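Local coordinates for protein pectate lyase (Bacillus subtilis, PDB 5AMV) that cleaves the alpha-1,4-linked galacturonan of pectate by calcium-dependent beta-elimination, releasing oligosaccharides with an unsaturated residue at the non-reducing end, at residues A[63-68]-A[119-124]; A[139-144]-A[158-163]; A[145-150]-A[184-189]; A[223-228]-A[240-245]. All blocks are in the same frame, centred on the assembly; numbering follows the deposited sequence.

Contact 1: residues A[63-68]-A[119-124]; sequences DMNVDD and ARVMVD
Arg-120 reaches across to the loop 63-68 and grips the carbonyl O of Val-66 side-on, NE and NH2 each standing 3.0 Å from that one atom, with Val-66 O lying close to the guanidinium plane. On the neighbouring edge, between NH2 and NH1, Asp-68 OD1 forms a salt bridge with NH2 at 2.8 Å; the carboxylate is met on its anti side, its plane turned 43° from the guanidinium. A water that accepts from Arg-120 NH1 and donates to Asp-68 OD1 closes the ring. Bends at chi2 and chi3 (-48° and -72°) turn the guanidinium toward the Val-66 carbonyl, and the arginine crosses the Asp-68 side chain at about a right angle. Deeper in, Met-64 CE touches Val-123 CG1 at 3.8 Å, and Val-121 CG1 packs against the amide of Asn-65, whose OD1 is hydrogen-bonded to Tyr-78. In this conformer, one of two modelled, paired N-H groups and a charged partner would restrain the guanidinium's rotation, fastening the loop where helix 105-121 meets strand 122-124.

Contact 2: residues A[139-144]-A[158-163]; sequences KVVGGN and EFQDAY. With ACT (acetate ion), chain D.
Lys-139 and Glu-158 extend in the same direction, flank against flank, on one face of a parallel strand pair in the right-handed beta-helix of this lyase family; the axes of strands 139-141 and 158-160 approach to 4.7 Å at 13°. In the conformer described the lysine passes alongside the carboxylate, with CE 3.9 Å from Glu-158 OE1, but NZ stays beyond salt-bridge range. One residue pair further along that face, Val-141 CG2 rests 3.6 Å from Gln-160 OE1. The other end of that amide, NE2, bonds Glu-158 OE2 at 2.9 Å in a nearly straight line (177°), and although the acceptor lies in the amide plane, the donor stands well above the carboxylate plane. On the reverse face Val-140 packs beside Phe-159, CB 3.8 Å from ring atom CD2, while the same ring meets Phe-145 edge-to-face. Three backbone bonds hold the register, the last from Gly-142 N to Gln-160 O at 2.9 Å. Beyond it a water joins Gly-143 O and Gln-160 O where the chains part. Chemistry divides by face: mainly polar on one, where Val-141 joins amide and charged groups and Glu-158 also bonds Asn-202, hydrocarbon and aromatic on the other.

Contact 3: residues A[145-150]-A[184-189]; sequences FQIKSD and DNITIN. With CA (calcium ion), chain C.
Gln-146 and Asn-189 form an amide-to-amide contact across two parallel strands, 145-147 and 186-189, of neighbouring turns of the right-handed beta-helix. Starting at CB, 4.1 Å from Thr-187 O, the glutamine sets out with CG anti to the backbone N (chi1 179°), and CG comes closer to that carbonyl, at 3.7 Å. The extended chain then brings CD within 3.8 Å of Asn-189 ND2. At the tip OE1 accepts from Asn-189 ND2 at 2.9 Å; the acceptor lies in the asparagine's amide plane, yet the donor stands above the carbonyl plane of the glutamine, and the two amides are turned 45° from each other. The other tip atom, NE2, bonds Asp-124, while Asn-189 OD1 accepts from Asn-230, so the polar row continues to strand 122-124 on one side and to Asn-230, just past the end of strand 226-229, on the other. Backbone bonds from Phe-145 N, Thr-187 N, Ile-147 N and Asn-189 N alternate between the strands. On the opposite face Ile-147 CD1 packs on Ile-186 CG2 in the interior. Just before the second strand, Asp-184 holds the calcium through both carboxylate oxygens, OD1 at 2.3 Å and OD2 at 2.4 Å.

Contact 4: residues A[223-228]-A[240-245]; sequences DGQTDA and NYYHDH. With CA (calcium ion), chain C.
This is a buried side-chain contact across the inside of the right-handed beta-helix, joining the calcium-binding corner 223-228 to strand 241-243 and the bend after it; the nearest CA atoms, those of Gln-225 and Tyr-242, are 7.7 Å apart, too far for a backbone ladder. Gln-225 lies between two rings. Its amide stacks on the imidazole of His-245, the planes only 3° apart and the side chains running past each other in opposite directions, and CG sits 3.4 Å from the ring centroid, 13° off the normal, in a CH-pi contact. Toward Tyr-242 the amide is instead inclined by 53°, OE1 approaching CD2 to 3.2 Å while bonding Ser-248. The histidine has an extended first torsion, which brings the ring under the glutamine and directs NE2 to Asp-223 O in a weak bond of 2.8 Å; ND1 is bonded to Asp-203. At the far end of the tyrosine, OH and Thr-226 OG1 share a hydrogen bond of 2.8 Å, met at the ring edge. The same segment carries two calcium ligands: Asp-227 and, in the conformer described, Asp-223 bind through OD2, and Asp-184 and three waters complete the site. In that conformer Asp-223 OD2 stands 2.4 Å from the metal, on the same residue whose carbonyl O faces His-245.

Strands 122-124, 144-147, 186-189 and 226-229 lie side by side in one parallel sheet, so contacts 1, 3 and 4 follow one another across it. Contact 1 joins contact 2 through Val-121 O and Asn-144 N, 2.9 Å apart, and contact 3 through Val-123 O and Gln-146 N at 2.8 Å. Contacts 3 and 4 share the calcium, and Gly-224 N lies 2.8 Å from Asp-184 OD1, tying the two ligand-bearing loops together. Contact 2 stands aside from the metal, the side chain of Ala-162 about 9 Å from it. Contact 4 lies close to the catalytic region: the side chain of Asp-223 lies about 6 Å from that of Arg-279, the inferred active-site residue, and about 9 Å from bound galacturonate.

Contact 1: residues A[63-68]-A[119-124]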
loop_
_atom_site.group_PDB
_atom_site.type_symbol
_atom_site.label_atom_id
_atom_site.label_comp_id
_atom_site.label_asym_id
_atom_site.label_seq_id
_atom_site.Cartn_x
_atom_site.Cartn_y
_atom_site.Cartn_z
ATOM N N ASP A 63 -17.010 6.361 5.366
ATOM C CA ASP A 63 -16.140 6.737 6.470
ATOM C C ASP A 63 -16.128 5.593 7.483
ATOM O O ASP A 63 -17.197 5.164 7.982
ATOM C CB ASP A 63 -16.634 8.092 7.045
ATOM C CG ASP A 63 -15.807 8.593 8.221
ATOM O OD1 ASP A 63 -14.771 7.996 8.598
ATOM O OD2 ASP A 63 -16.179 9.676 8.756
ATOM N N MET A 64 -14.925 5.058 7.740
ATOM C CA MET A 64 -14.756 3.942 8.666
ATOM C C MET A 64 -14.595 4.366 10.113
ATOM O O MET A 64 -14.735 3.541 11.016
ATOM C CB MET A 64 -13.592 3.047 8.213
ATOM C CG MET A 64 -13.884 2.365 6.852
ATOM S SD MET A 64 -15.264 1.191 6.938
ATOM C CE MET A 64 -14.530 -0.167 7.878
ATOM N N ASN A 65 -14.272 5.642 10.334
ATOM C CA ASN A 65 -14.182 6.149 11.740
ATOM C C ASN A 65 -15.570 6.587 12.211
ATOM O O ASN A 65 -15.818 7.763 12.446
ATOM C CB ASN A 65 -13.194 7.298 11.800
ATOM C CG ASN A 65 -11.751 6.790 11.821
ATOM O OD1 ASN A 65 -11.324 6.189 12.810
ATOM N ND2 ASN A 65 -10.988 7.056 10.740
ATOM N N VAL A 66 -16.457 5.608 12.353
ATOM C CA VAL A 66 -17.851 5.872 12.794
ATOM C C VAL A 66 -18.305 4.793 13.735
ATOM O O VAL A 66 -17.778 3.642 13.725
ATOM C CB VAL A 66 -18.837 6.004 11.610
ATOM C CG1 VAL A 66 -18.498 7.218 10.720
ATOM C CG2 VAL A 66 -18.859 4.763 10.780
ATOM N N ASP A 67 -19.292 5.142 14.560
ATOM C CA ASP A 67 -19.820 4.159 15.495
ATOM C C ASP A 67 -20.979 3.324 14.900
ATOM O O ASP A 67 -21.241 3.354 13.691
ATOM C CB ASP A 67 -20.164 4.850 16.828
ATOM C CG ASP A 67 -21.362 5.800 16.729
ATOM O OD1 ASP A 67 -22.172 5.734 15.774
ATOM O OD2 ASP A 67 -21.477 6.661 17.642
ATOM N N ASP A 68 -21.620 2.528 15.738
ATOM C CA ASP A 68 -22.684 1.645 15.240
ATOM C C ASP A 68 -23.874 2.410 14.702
ATOM O O ASP A 68 -24.674 1.864 13.957
ATOM C CB ASP A 68 -23.109 0.642 16.332
ATOM C CG ASP A 68 -22.085 -0.447 16.532
ATOM O OD1 ASP A 68 -21.050 -0.453 15.821
ATOM O OD2 ASP A 68 -22.332 -1.315 17.390
ATOM N N ALA A 119 -10.437 -1.504 15.883
ATOM C CA ALA A 119 -11.690 -2.242 15.856
ATOM C C ALA A 119 -12.713 -1.601 14.945
ATOM O O ALA A 119 -13.585 -2.314 14.434
ATOM C CB ALA A 119 -12.243 -2.421 17.265
ATOM N N ARG A 120 -12.591 -0.290 14.703
ATOM C CA ARG A 120 -13.487 0.392 13.762
ATOM C C ARG A 120 -12.933 0.424 12.340
ATOM O O ARG A 120 -13.652 0.228 11.374
ATOM C CB ARG A 120 -13.776 1.828 14.215
ATOM C CG ARG A 120 -14.281 1.925 15.657
ATOM C CD ARG A 120 -15.393 0.895 15.878
ATOM N NE ARG A 120 -16.629 1.258 15.192
ATOM C CZ ARG A 120 -17.761 0.568 15.311
ATOM N NH1 ARG A 120 -17.790 -0.510 16.072
ATOM N NH2 ARG A 120 -18.862 0.964 14.686
ATOM N N VAL A 121 -11.638 0.695 12.212
ATOM C CA VAL A 121 -11.150 1.015 10.867
ATOM C C VAL A 121 -10.626 -0.145 10.041
ATOM O O VAL A 121 -10.594 -0.034 8.805
ATOM C CB VAL A 121 -10.034 2.085 10.900
ATOM C CG1 VAL A 121 -10.525 3.389 11.561
ATOM C CG2 VAL A 121 -8.755 1.565 11.578
ATOM N N MET A 122 -10.209 -1.231 10.701
ATOM C CA MET A 122 -9.651 -2.366 9.994
ATOM C C MET A 122 -10.730 -3.430 9.776
ATOM O O MET A 122 -11.401 -3.807 10.706
ATOM C CB MET A 122 -8.454 -2.939 10.752
ATOM C CG MET A 122 -7.523 -3.732 9.833
ATOM S SD MET A 122 -6.039 -4.241 10.701
ATOM C CE MET A 122 -5.317 -2.710 11.192
ATOM N N VAL A 123 -10.880 -3.890 8.529
ATOM C CA VAL A 123 -11.797 -5.018 8.241
ATOM C C VAL A 123 -11.076 -6.048 7.391
ATOM O O VAL A 123 -10.278 -5.665 6.489
ATOM C CB VAL A 123 -13.118 -4.582 7.541
ATOM C CG1 VAL A 123 -13.987 -3.836 8.544
ATOM C CG2 VAL A 123 -12.811 -3.735 6.228
ATOM N N ASP A 124 -11.363 -7.324 7.645
ATOM C CA ASP A 124 -10.795 -8.419 6.851
ATOM C C ASP A 124 -11.668 -8.735 5.670
ATOM O O ASP A 124 -12.906 -8.831 5.774
ATOM C CB ASP A 124 -10.579 -9.687 7.674
ATOM C CG ASP A 124 -9.529 -9.509 8.800
ATOM O OD1 ASP A 124 -8.672 -8.580 8.795
ATOM O OD2 ASP A 124 -9.562 -10.318 9.742
HETATM O O HOH W 1 -19.714 -2.639 16.479
#

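Contact 2: residues A[139-144]-A[158-163]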
loop_
_atom_site.group_PDB
_atom_site.type_symbol
_atom_site.label_atom_id
_atom_site.label_comp_id
_atom_site.label_asym_id
_atom_site.label_seq_id
_atom_site.Cartn_x
_atom_site.Cartn_y
_atom_site.Cartn_z
ATOM N N LYS A 139 -15.537 5.972 -2.378
ATOM C CA LYS A 139 -14.410 6.337 -1.499
ATOM C C LYS A 139 -14.489 5.506 -0.224
ATOM O O LYS A 139 -15.583 5.259 0.295
ATOM C CB LYS A 139 -14.488 7.824 -1.116
ATOM C CG LYS A 139 -14.340 8.806 -2.262
ATOM C CD LYS A 139 -14.512 10.225 -1.707
ATOM C CE LYS A 139 -14.395 11.308 -2.770
ATOM N NZ LYS A 139 -15.262 11.075 -3.964
ATOM N N VAL A 140 -13.326 5.077 0.265
ATOM C CA VAL A 140 -13.217 4.510 1.600
ATOM C C VAL A 140 -12.286 5.477 2.361
ATOM O O VAL A 140 -11.145 5.712 1.957
ATOM C CB VAL A 140 -12.617 3.069 1.558
ATOM C CG1 VAL A 140 -12.230 2.591 2.959
ATOM C CG2 VAL A 140 -13.596 2.107 0.919
ATOM N N VAL A 141 -12.791 6.038 3.471
ATOM C CA VAL A 141 -12.101 7.087 4.180
ATOM C C VAL A 141 -11.725 6.608 5.574
ATOM O O VAL A 141 -12.601 6.198 6.340
ATOM C CB VAL A 141 -12.969 8.408 4.281
ATOM C CG1 VAL A 141 -12.190 9.502 4.986
ATOM C CG2 VAL A 141 -13.312 8.901 2.853
ATOM N N GLY A 142 -10.426 6.623 5.888
ATOM C CA GLY A 142 -9.956 6.161 7.211
ATOM C C GLY A 142 -9.776 4.648 7.365
ATOM O O GLY A 142 -9.161 4.207 8.326
ATOM N N GLY A 143 -10.276 3.870 6.402
ATOM C CA GLY A 143 -10.293 2.417 6.515
ATOM C C GLY A 143 -8.993 1.725 6.103
ATOM O O GLY A 143 -8.201 2.271 5.320
ATOM N N ASN A 144 -8.822 0.530 6.625
ATOM C CA ASN A 144 -7.682 -0.333 6.262
ATOM C C ASN A 144 -8.286 -1.669 5.935
ATOM O O ASN A 144 -8.790 -2.362 6.834
ATOM C CB ASN A 144 -6.721 -0.403 7.457
ATOM C CG ASN A 144 -5.463 -1.273 7.198
ATOM O OD1 ASN A 144 -5.320 -2.032 6.202
ATOM N ND2 ASN A 144 -4.554 -1.139 8.089
ATOM N N GLU A 158 -11.411 5.020 -4.398
ATOM C CA GLU A 158 -10.440 5.981 -3.873
ATOM C C GLU A 158 -10.342 5.748 -2.359
ATOM O O GLU A 158 -11.309 5.952 -1.622
ATOM C CB GLU A 158 -10.836 7.441 -4.181
ATOM C CG GLU A 158 -9.825 8.437 -3.550
ATOM C CD GLU A 158 -10.180 9.891 -3.808
ATOM O OE1 GLU A 158 -11.125 10.153 -4.599
ATOM O OE2 GLU A 158 -9.496 10.775 -3.255
ATOM N N PHE A 159 -9.163 5.312 -1.900
ATOM C CA PHE A 159 -8.920 5.131 -0.455
ATOM C C PHE A 159 -8.191 6.360 0.037
ATOM O O PHE A 159 -7.181 6.728 -0.538
ATOM C CB PHE A 159 -7.977 3.916 -0.276
ATOM C CG PHE A 159 -8.635 2.598 -0.555
ATOM C CD1 PHE A 159 -8.735 2.063 -1.869
ATOM C CD2 PHE A 159 -9.169 1.868 0.500
ATOM C CE1 PHE A 159 -9.335 0.826 -2.097
ATOM C CE2 PHE A 159 -9.789 0.631 0.289
ATOM C CZ PHE A 159 -9.879 0.104 -1.002
ATOM N N GLN A 160 -8.682 6.987 1.105
ATOM C CA GLN A 160 -8.092 8.211 1.636
ATOM C C GLN A 160 -7.733 7.990 3.103
ATOM O O GLN A 160 -8.530 7.442 3.869
ATOM C CB GLN A 160 -9.119 9.341 1.607
ATOM C CG GLN A 160 -9.688 9.696 0.221
ATOM C CD GLN A 160 -10.583 10.927 0.325
ATOM O OE1 GLN A 160 -11.066 11.260 1.406
ATOM N NE2 GLN A 160 -10.779 11.609 -0.772
ATOM N N ASP A 161 -6.545 8.480 3.472
ATOM C CA ASP A 161 -6.239 8.888 4.840
ATOM C C ASP A 161 -6.511 7.798 5.872
ATOM O O ASP A 161 -7.417 7.922 6.709
ATOM C CB ASP A 161 -7.031 10.191 5.146
ATOM C CG ASP A 161 -6.526 10.913 6.393
ATOM O OD1 ASP A 161 -5.467 10.554 6.917
ATOM O OD2 ASP A 161 -7.217 11.835 6.845
ATOM N N ALA A 162 -5.734 6.698 5.775
ATOM C CA ALA A 162 -5.784 5.661 6.793
ATOM C C ALA A 162 -4.924 6.160 7.996
ATOM O O ALA A 162 -3.685 6.020 8.023
ATOM C CB ALA A 162 -5.294 4.290 6.189
ATOM N N TYR A 163 -5.592 6.858 8.920
ATOM C CA TYR A 163 -4.944 7.741 9.884
ATOM C C TYR A 163 -4.988 7.106 11.262
ATOM O O TYR A 163 -6.060 6.676 11.723
ATOM C CB TYR A 163 -5.740 9.053 9.942
ATOM C CG TYR A 163 -5.164 10.190 10.764
ATOM C CD1 TYR A 163 -5.360 10.255 12.154
ATOM C CD2 TYR A 163 -4.365 11.184 10.158
ATOM C CE1 TYR A 163 -4.889 11.320 12.883
ATOM C CE2 TYR A 163 -3.870 12.274 10.900
ATOM C CZ TYR A 163 -4.105 12.307 12.276
ATOM O OH TYR A 163 -3.596 13.360 13.031
HETATM C C ACT D . -4.861 14.549 15.898
HETATM O O ACT D . -5.721 15.067 15.137
HETATM O OXT ACT D . -4.315 13.466 15.533
HETATM C CH3 ACT D . -4.538 15.197 17.211
HETATM O O HOH W 2 -13.105 9.569 -6.061
HETATM O O HOH W 3 -8.312 6.207 10.200
HETATM O O HOH W 4 -8.236 4.274 3.297
#

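Contact 3: residues A[145-150]-A[184-189]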
loop_
_atom_site.group_PDB
_atom_site.type_symbol
_atom_site.label_atom_id
_atom_site.label_comp_id
_atom_site.label_asym_id
_atom_site.label_seq_id
_atom_site.Cartn_x
_atom_site.Cartn_y
_atom_site.Cartn_z
ATOM N N PHE A 145 -8.298 -2.035 4.647
ATOM C CA PHE A 145 -8.748 -3.383 4.251
ATOM C C PHE A 145 -7.580 -4.344 4.467
ATOM O O PHE A 145 -6.488 -4.075 3.981
ATOM C CB PHE A 145 -9.150 -3.447 2.768
ATOM C CG PHE A 145 -10.488 -2.819 2.428
ATOM C CD1 PHE A 145 -11.239 -2.110 3.370
ATOM C CD2 PHE A 145 -10.940 -2.884 1.094
ATOM C CE1 PHE A 145 -12.480 -1.502 3.016
ATOM C CE2 PHE A 145 -12.168 -2.293 0.726
ATOM C CZ PHE A 145 -12.923 -1.598 1.681
ATOM N N GLN A 146 -7.801 -5.448 5.203
ATOM C CA GLN A 146 -6.740 -6.463 5.353
ATOM C C GLN A 146 -7.137 -7.708 4.571
ATOM O O GLN A 146 -8.281 -8.144 4.656
ATOM C CB GLN A 146 -6.513 -6.811 6.849
ATOM C CG GLN A 146 -5.435 -7.871 6.957
ATOM C CD GLN A 146 -4.927 -8.151 8.364
ATOM O OE1 GLN A 146 -3.705 -8.080 8.605
ATOM N NE2 GLN A 146 -5.835 -8.515 9.286
ATOM N N ILE A 147 -6.214 -8.242 3.776
ATOM C CA ILE A 147 -6.505 -9.439 3.004
ATOM C C ILE A 147 -5.553 -10.543 3.446
ATOM O O ILE A 147 -4.353 -10.483 3.150
ATOM C CB ILE A 147 -6.448 -9.212 1.438
ATOM C CG1 ILE A 147 -7.286 -8.002 1.027
ATOM C CG2 ILE A 147 -6.897 -10.497 0.734
ATOM C CD1 ILE A 147 -6.912 -7.432 -0.400
ATOM N N LYS A 148 -6.081 -11.537 4.168
ATOM C CA LYS A 148 -5.297 -12.714 4.578
ATOM C C LYS A 148 -5.712 -13.929 3.772
ATOM O O LYS A 148 -5.090 -14.989 3.869
ATOM C CB LYS A 148 -5.536 -13.036 6.080
ATOM C CG LYS A 148 -5.345 -11.832 6.981
ATOM C CD LYS A 148 -5.408 -12.184 8.507
ATOM C CE LYS A 148 -6.809 -12.610 8.928
ATOM N NZ LYS A 148 -6.846 -13.076 10.371
ATOM N N SER A 149 -6.742 -13.752 2.963
ATOM C CA SER A 149 -7.418 -14.841 2.274
ATOM C C SER A 149 -6.952 -14.962 0.818
ATOM O O SER A 149 -6.094 -14.195 0.333
ATOM C CB SER A 149 -8.911 -14.529 2.306
ATOM O OG SER A 149 -9.140 -13.278 1.659
ATOM N N ASP A 150 -7.538 -15.923 0.106
ATOM C CA ASP A 150 -7.268 -16.122 -1.311
ATOM C C ASP A 150 -8.383 -15.602 -2.184
ATOM O O ASP A 150 -9.561 -15.750 -1.860
ATOM C CB ASP A 150 -7.071 -17.622 -1.602
ATOM C CG ASP A 150 -6.624 -17.910 -3.052
ATOM O OD1 ASP A 150 -5.402 -17.805 -3.302
ATOM O OD2 ASP A 150 -7.443 -18.280 -3.935
ATOM N N ASP A 184 -2.666 0.830 6.927
ATOM C CA ASP A 184 -2.439 1.062 5.504
ATOM C C ASP A 184 -3.831 1.237 4.875
ATOM O O ASP A 184 -4.845 0.936 5.526
ATOM C CB ASP A 184 -1.808 -0.195 4.905
ATOM C CG ASP A 184 -0.556 -0.653 5.619
ATOM O OD1 ASP A 184 0.263 0.163 6.084
ATOM O OD2 ASP A 184 -0.309 -1.887 5.658
ATOM N N ASN A 185 -3.915 1.626 3.591
ATOM C CA ASN A 185 -5.221 1.535 2.904
ATOM C C ASN A 185 -5.585 0.060 2.648
ATOM O O ASN A 185 -6.711 -0.360 2.928
ATOM C CB ASN A 185 -5.206 2.344 1.595
ATOM C CG ASN A 185 -4.689 3.738 1.818
ATOM O OD1 ASN A 185 -3.590 4.084 1.336
ATOM N ND2 ASN A 185 -5.460 4.577 2.551
ATOM N N ILE A 186 -4.607 -0.718 2.164
ATOM C CA ILE A 186 -4.804 -2.157 1.956
ATOM C C ILE A 186 -3.532 -2.885 2.437
ATOM O O ILE A 186 -2.410 -2.531 2.032
ATOM C CB ILE A 186 -5.031 -2.506 0.457
ATOM C CG1 ILE A 186 -6.272 -1.797 -0.082
ATOM C CG2 ILE A 186 -5.146 -4.054 0.256
ATOM C CD1 ILE A 186 -6.422 -1.927 -1.612
ATOM N N THR A 187 -3.736 -3.855 3.337
ATOM C CA THR A 187 -2.659 -4.638 3.879
ATOM C C THR A 187 -2.867 -6.086 3.410
ATOM O O THR A 187 -3.834 -6.722 3.807
ATOM C CB THR A 187 -2.689 -4.608 5.448
ATOM O OG1 THR A 187 -2.683 -3.256 5.949
ATOM C CG2 THR A 187 -1.501 -5.382 5.984
ATOM N N ILE A 188 -1.954 -6.617 2.588
ATOM C CA ILE A 188 -2.025 -8.032 2.188
ATOM C C ILE A 188 -1.167 -8.818 3.126
ATOM O O ILE A 188 0.057 -8.699 3.086
ATOM C CB ILE A 188 -1.600 -8.236 0.717
ATOM C CG1 ILE A 188 -2.386 -7.264 -0.172
ATOM C CG2 ILE A 188 -1.818 -9.704 0.305
ATOM C CD1 ILE A 188 -1.961 -7.300 -1.696
ATOM N N ASN A 189 -1.801 -9.546 4.050
ATOM C CA ASN A 189 -1.071 -10.209 5.109
ATOM C C ASN A 189 -1.278 -11.718 4.924
ATOM O O ASN A 189 -2.232 -12.261 5.429
ATOM C CB ASN A 189 -1.605 -9.692 6.464
ATOM C CG ASN A 189 -1.096 -10.465 7.637
ATOM O OD1 ASN A 189 -0.123 -11.215 7.535
ATOM N ND2 ASN A 189 -1.743 -10.265 8.800
HETATM CA CA CA C . 1.881 -1.446 6.537
HETATM O O HOH W 5 -3.093 -15.447 5.633
HETATM O O HOH W 6 4.211 -1.606 6.743
HETATM O O HOH W 7 2.123 -3.742 6.309
HETATM O O HOH W 8 0.844 -1.716 8.622
#

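Contact 4: residues A[223-228]-A[240-245]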
loop_
_atom_site.group_PDB
_atom_site.type_symbol
_atom_site.label_atom_id
_atom_site.label_comp_id
_atom_site.label_asym_id
_atom_site.label_seq_id
_atom_site.Cartn_x
_atom_site.Cartn_y
_atom_site.Cartn_z
ATOM N N ASP A 223 0.825 4.927 7.534
ATOM C CA ASP A 223 1.792 3.903 7.190
ATOM C C ASP A 223 1.824 3.723 5.655
ATOM O O ASP A 223 2.089 4.649 4.912
ATOM C CB ASP A 223 1.406 2.607 7.913
ATOM C CG ASP A 223 2.601 1.680 8.136
ATOM O OD1 ASP A 223 3.669 2.162 8.568
ATOM O OD2 ASP A 223 2.466 0.466 7.890
ATOM N N GLY A 224 1.529 2.507 5.208
ATOM C CA GLY A 224 1.513 2.194 3.747
ATOM C C GLY A 224 0.200 2.454 3.011
ATOM O O GLY A 224 -0.796 2.865 3.613
ATOM N N GLN A 225 0.242 2.274 1.687
ATOM C CA GLN A 225 -0.925 2.383 0.820
ATOM C C GLN A 225 -1.361 0.965 0.456
ATOM O O GLN A 225 -2.469 0.561 0.797
ATOM C CB GLN A 225 -0.575 3.222 -0.425
ATOM C CG GLN A 225 -0.151 4.607 0.045
ATOM C CD GLN A 225 0.072 5.532 -1.127
ATOM O OE1 GLN A 225 0.992 5.367 -1.892
ATOM N NE2 GLN A 225 -0.809 6.520 -1.259
ATOM N N THR A 226 -0.496 0.231 -0.217
ATOM C CA THR A 226 -0.748 -1.165 -0.566
ATOM C C THR A 226 0.512 -1.958 -0.165
ATOM O O THR A 226 1.499 -1.978 -0.901
ATOM C CB THR A 226 -1.068 -1.345 -2.076
ATOM O OG1 THR A 226 -0.021 -0.737 -2.875
ATOM C CG2 THR A 226 -2.403 -0.666 -2.455
ATOM N N ASP A 227 0.448 -2.601 0.989
ATOM C CA ASP A 227 1.608 -3.340 1.518
ATOM C C ASP A 227 1.346 -4.841 1.437
ATOM O O ASP A 227 0.179 -5.309 1.413
ATOM C CB ASP A 227 1.865 -2.950 2.987
ATOM C CG ASP A 227 2.435 -1.548 3.138
ATOM O OD1 ASP A 227 2.876 -0.917 2.131
ATOM O OD2 ASP A 227 2.480 -1.099 4.303
ATOM N N ALA A 228 2.427 -5.617 1.404
ATOM C CA ALA A 228 2.332 -7.085 1.350
ATOM C C ALA A 228 3.395 -7.715 2.240
ATOM O O ALA A 228 4.530 -7.345 2.172
ATOM C CB ALA A 228 2.450 -7.594 -0.085
ATOM N N ASN A 240 -3.285 1.733 -10.841
ATOM C CA ASN A 240 -3.652 2.485 -9.667
ATOM C C ASN A 240 -2.989 3.834 -9.616
ATOM O O ASN A 240 -1.944 4.019 -10.259
ATOM C CB ASN A 240 -3.347 1.700 -8.388
ATOM C CG ASN A 240 -4.005 0.340 -8.371
ATOM O OD1 ASN A 240 -5.231 0.221 -8.242
ATOM N ND2 ASN A 240 -3.189 -0.701 -8.501
ATOM N N TYR A 241 -3.563 4.759 -8.843
ATOM C CA TYR A 241 -3.014 6.118 -8.748
ATOM C C TYR A 241 -2.678 6.412 -7.283
ATOM O O TYR A 241 -3.578 6.626 -6.451
ATOM C CB TYR A 241 -4.016 7.145 -9.310
ATOM C CG TYR A 241 -3.555 8.603 -9.332
ATOM C CD1 TYR A 241 -2.197 8.972 -9.163
ATOM C CD2 TYR A 241 -4.490 9.620 -9.575
ATOM C CE1 TYR A 241 -1.809 10.296 -9.193
ATOM C CE2 TYR A 241 -4.099 10.949 -9.611
ATOM C CZ TYR A 241 -2.754 11.270 -9.445
ATOM O OH TYR A 241 -2.357 12.581 -9.472
ATOM N N TYR A 242 -1.387 6.367 -6.970
ATOM C CA TYR A 242 -0.912 6.674 -5.627
ATOM C C TYR A 242 -0.451 8.120 -5.624
ATOM O O TYR A 242 0.378 8.524 -6.471
ATOM C CB TYR A 242 0.303 5.796 -5.353
ATOM C CG TYR A 242 0.070 4.292 -5.395
ATOM C CD1 TYR A 242 0.236 3.558 -6.569
ATOM C CD2 TYR A 242 -0.274 3.604 -4.227
ATOM C CE1 TYR A 242 0.045 2.161 -6.576
ATOM C CE2 TYR A 242 -0.406 2.202 -4.222
ATOM C CZ TYR A 242 -0.255 1.522 -5.381
ATOM O OH TYR A 242 -0.360 0.157 -5.475
ATOM N N HIS A 243 -0.953 8.931 -4.689
ATOM C CA HIS A 243 -0.521 10.332 -4.668
ATOM C C HIS A 243 -0.508 10.973 -3.297
ATOM O O HIS A 243 -1.330 10.626 -2.454
ATOM C CB HIS A 243 -1.170 11.223 -5.730
ATOM C CG HIS A 243 -2.630 11.463 -5.539
ATOM N ND1 HIS A 243 -3.109 12.557 -4.850
ATOM C CD2 HIS A 243 -3.720 10.818 -6.020
ATOM C CE1 HIS A 243 -4.431 12.549 -4.864
ATOM N NE2 HIS A 243 -4.829 11.514 -5.585
ATOM N N ASP A 244 0.463 11.864 -3.095
ATOM C CA ASP A 244 0.535 12.720 -1.876
ATOM C C ASP A 244 0.544 11.830 -0.632
ATOM O O ASP A 244 -0.407 11.795 0.173
ATOM C CB ASP A 244 -0.628 13.734 -1.884
ATOM C CG ASP A 244 -0.549 14.627 -3.079
ATOM O OD1 ASP A 244 0.429 15.400 -3.206
ATOM O OD2 ASP A 244 -1.411 14.488 -3.957
ATOM N N HIS A 245 1.643 11.075 -0.497
ATOM C CA HIS A 245 1.782 10.107 0.585
ATOM C C HIS A 245 3.284 9.785 0.734
ATOM O O HIS A 245 4.046 9.934 -0.236
ATOM C CB HIS A 245 0.946 8.839 0.248
ATOM C CG HIS A 245 1.049 7.763 1.287
ATOM N ND1 HIS A 245 0.173 7.650 2.350
ATOM C CD2 HIS A 245 1.972 6.789 1.461
ATOM C CE1 HIS A 245 0.539 6.643 3.119
ATOM N NE2 HIS A 245 1.629 6.101 2.610
HETATM CA CA CA C . 1.881 -1.446 6.537
HETATM O O HOH W 6 4.211 -1.606 6.743
HETATM O O HOH W 7 2.123 -3.742 6.309
HETATM O O HOH W 8 0.844 -1.716 8.622
#